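Local coordinates for VgrG protein (Vibrio cholerae O1 biovar el tor, PDB 4GQK) that binds ADP and, as an actin cross-linking toxin domain, probably joins actin molecules covalently, at residues 27-32 with 171-176. Sequence-based numbering, arbitrary orientation.
With ADP (adenosine-5'-diphosphate), chain B.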
loop_
_atom_site.group_PDB
_atom_site.type_symbol
_atom_site.label_atom_id
_atom_site.label_comp_id
_atom_site.label_asym_id
_atom_site.label_seq_id
_atom_site.Cartn_x
_atom_site.Cartn_y
_atom_site.Cartn_z
ATOM N N ILE A 27 -8.276 -1.462 -1.025
ATOM C CA ILE A 27 -8.224 -0.762 -2.314
ATOM C C ILE A 27 -7.938 0.716 -2.118
ATOM O O ILE A 27 -8.345 1.294 -1.114
ATOM C CB ILE A 27 -9.458 -1.014 -3.231
ATOM C CG1 ILE A 27 -10.768 -0.463 -2.620
ATOM C CG2 ILE A 27 -9.590 -2.510 -3.592
ATOM C CD1 ILE A 27 -11.923 -0.192 -3.623
ATOM N N GLU A 28 -7.223 1.304 -3.082
ATOM C CA GLU A 28 -6.820 2.699 -3.138
ATOM C C GLU A 28 -7.347 3.224 -4.455
ATOM O O GLU A 28 -7.282 2.530 -5.481
ATOM C CB GLU A 28 -5.292 2.845 -3.063
ATOM C CG GLU A 28 -4.685 2.535 -1.701
ATOM C CD GLU A 28 -3.163 2.542 -1.683
ATOM O OE1 GLU A 28 -2.544 1.628 -2.283
ATOM O OE2 GLU A 28 -2.589 3.458 -1.048
ATOM N N ASN A 29 -7.902 4.431 -4.429
ATOM C CA ASN A 29 -8.542 5.008 -5.604
ATOM C C ASN A 29 -8.372 6.531 -5.709
ATOM O O ASN A 29 -9.074 7.301 -5.039
ATOM C CB ASN A 29 -10.015 4.601 -5.567
ATOM C CG ASN A 29 -10.834 4.962 -6.768
ATOM O OD1 ASN A 29 -12.023 5.245 -6.645
ATOM N ND2 ASN A 29 -10.239 4.926 -7.944
ATOM N N GLU A 30 -7.421 6.954 -6.541
ATOM C CA GLU A 30 -7.120 8.375 -6.758
ATOM C C GLU A 30 -8.134 9.004 -7.721
ATOM O O GLU A 30 -8.348 8.495 -8.819
ATOM C CB GLU A 30 -5.682 8.562 -7.244
ATOM C CG GLU A 30 -5.141 9.964 -7.015
ATOM C CD GLU A 30 -3.804 10.267 -7.665
ATOM O OE1 GLU A 30 -3.320 11.411 -7.507
ATOM O OE2 GLU A 30 -3.228 9.358 -8.312
ATOM N N LEU A 31 -8.788 10.088 -7.282
ATOM C CA LEU A 31 -9.832 10.742 -8.062
ATOM C C LEU A 31 -9.310 11.741 -9.071
ATOM O O LEU A 31 -8.232 12.311 -8.907
ATOM C CB LEU A 31 -10.891 11.402 -7.160
ATOM C CG LEU A 31 -11.543 10.543 -6.075
ATOM C CD1 LEU A 31 -12.453 11.386 -5.196
ATOM C CD2 LEU A 31 -12.315 9.379 -6.670
ATOM N N ALA A 32 -10.096 11.950 -10.126
ATOM C CA ALA A 32 -9.819 12.950 -11.148
ATOM C C ALA A 32 -11.000 13.896 -11.195
ATOM O O ALA A 32 -12.152 13.456 -11.069
ATOM C CB ALA A 32 -9.617 12.294 -12.509
ATOM N N SER A 171 -5.923 3.971 -13.919
ATOM C CA SER A 171 -4.612 4.569 -13.736
ATOM C C SER A 171 -4.417 5.048 -12.301
ATOM O O SER A 171 -3.336 5.086 -11.827
ATOM C CB SER A 171 -4.275 5.636 -14.800
ATOM O OG SER A 171 -4.886 6.875 -14.580
ATOM N N GLY A 172 -5.500 5.357 -11.626
ATOM C CA GLY A 172 -5.485 5.737 -10.236
ATOM C C GLY A 172 -5.771 4.647 -9.220
ATOM O O GLY A 172 -5.974 4.931 -8.090
ATOM N N GLN A 173 -5.793 3.409 -9.662
ATOM C CA GLN A 173 -6.177 2.317 -8.833
ATOM C C GLN A 173 -5.075 1.369 -8.387
ATOM O O GLN A 173 -4.196 1.033 -9.107
ATOM C CB GLN A 173 -7.363 1.588 -9.440
ATOM C CG GLN A 173 -8.521 2.512 -9.687
ATOM C CD GLN A 173 -9.834 1.871 -10.066
ATOM O OE1 GLN A 173 -9.908 1.023 -10.901
ATOM N NE2 GLN A 173 -10.868 2.301 -9.430
ATOM N N GLN A 174 -5.182 0.970 -7.145
ATOM C CA GLN A 174 -4.335 -0.024 -6.490
ATOM C C GLN A 174 -5.188 -0.939 -5.648
ATOM O O GLN A 174 -6.291 -0.585 -5.234
ATOM C CB GLN A 174 -3.227 0.613 -5.640
ATOM C CG GLN A 174 -1.962 0.841 -6.446
ATOM C CD GLN A 174 -1.448 2.217 -6.207
ATOM O OE1 GLN A 174 -0.629 2.445 -5.313
ATOM N NE2 GLN A 174 -1.911 3.157 -7.010
ATOM N N ALA A 175 -4.623 -2.105 -5.350
ATOM C CA ALA A 175 -5.196 -3.108 -4.494
ATOM C C ALA A 175 -4.065 -3.618 -3.601
ATOM O O ALA A 175 -2.920 -3.678 -4.054
ATOM C CB ALA A 175 -5.770 -4.238 -5.330
ATOM N N THR A 176 -4.375 -3.916 -2.317
ATOM C CA THR A 176 -3.426 -4.438 -1.326
ATOM C C THR A 176 -4.006 -5.718 -0.755
ATOM O O THR A 176 -5.129 -5.705 -0.249
ATOM C CB THR A 176 -3.054 -3.380 -0.267
ATOM O OG1 THR A 176 -2.469 -2.241 -0.920
ATOM C CG2 THR A 176 -2.088 -3.913 0.791
HETATM P PB ADP B . 0.462 4.451 2.017
HETATM O O1B ADP B . 0.936 4.672 3.436
HETATM O O2B ADP B . -0.057 5.813 1.499
HETATM O O3B ADP B . 1.673 3.999 1.178
HETATM P PA ADP B . -1.581 2.778 3.158
HETATM O O1A ADP B . -0.769 2.640 4.394
HETATM O O2A ADP B . -2.724 3.773 3.468
HETATM O O3A ADP B . -0.689 3.336 1.948
HETATM O "O5'" ADP B . -2.105 1.332 2.756
HETATM C "C5'" ADP B . -3.082 1.359 1.722
HETATM C "C4'" ADP B . -3.872 0.085 1.641
HETATM O "O4'" ADP B . -3.501 -0.851 2.676
HETATM C "C3'" ADP B . -5.389 0.229 1.710
HETATM O "O3'" ADP B . -5.938 -0.304 0.521
HETATM C "C2'" ADP B . -5.757 -0.573 2.955
HETATM O "O2'" ADP B . -7.045 -1.152 2.908
HETATM C "C1'" ADP B . -4.659 -1.603 2.925
HETATM N N9 ADP B . -4.513 -2.498 4.062
HETATM C C8 ADP B . -4.290 -2.169 5.367
HETATM N N7 ADP B . -4.425 -3.174 6.197
HETATM C C5 ADP B . -4.726 -4.249 5.367
HETATM C C6 ADP B . -4.933 -5.624 5.633
HETATM N N6 ADP B . -4.940 -6.158 6.877
HETATM N N1 ADP B . -5.203 -6.431 4.575
HETATM C C2 ADP B . -5.278 -5.891 3.356
HETATM N N3 ADP B . -5.085 -4.618 3.000
HETATM C C4 ADP B . -4.794 -3.841 4.055
HETATM O O HOH W 1 -4.169 -0.432 -1.909
#
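With CG beside the backbone N (chi1 -71°) and the chain extended beyond it, Glu28 lies against Gln174 on the nucleotide side, OE1 3.6 Å from Gln174 CB. Thr176, its OG1 likewise beside the backbone N (chi1 -59°), sends this hydroxyl to the same water that Glu28 OE1 holds at 2.7 Å. The water also bonds ADP O3', bridging both strands to the ribose, while a weak bond runs from O3' to Ile27 O. Thr176 CG2 packs near adenine N3, and Glu28 OE2 packs 3.5 Å from ADP C5'. Ile27, Glu28 and Thr176 thus make these adjoining antiparallel strands part of the ADP pocket wall. Behind these side chains Glu28 and Gln174 form the hydrogen-bonded pair, Glu28 N to Gln174 O at 3.0 Å and Gln174 N to Glu28 O at 3.1 Å. Glu30 N bonds Gly172 O at 2.9 Å, where strand 167-180 turns a corner. On the face shared with Ile27, Asn29 and Gln173 lie side by side, their amide planes 56° apart; Gln173 NE2 bonds Pro364 O. Ile27 and Asn29 rest on Met111 of helix 101-124; strand 24-32 also pairs with strand 85-97, and strand 167-180 with strand 344-352.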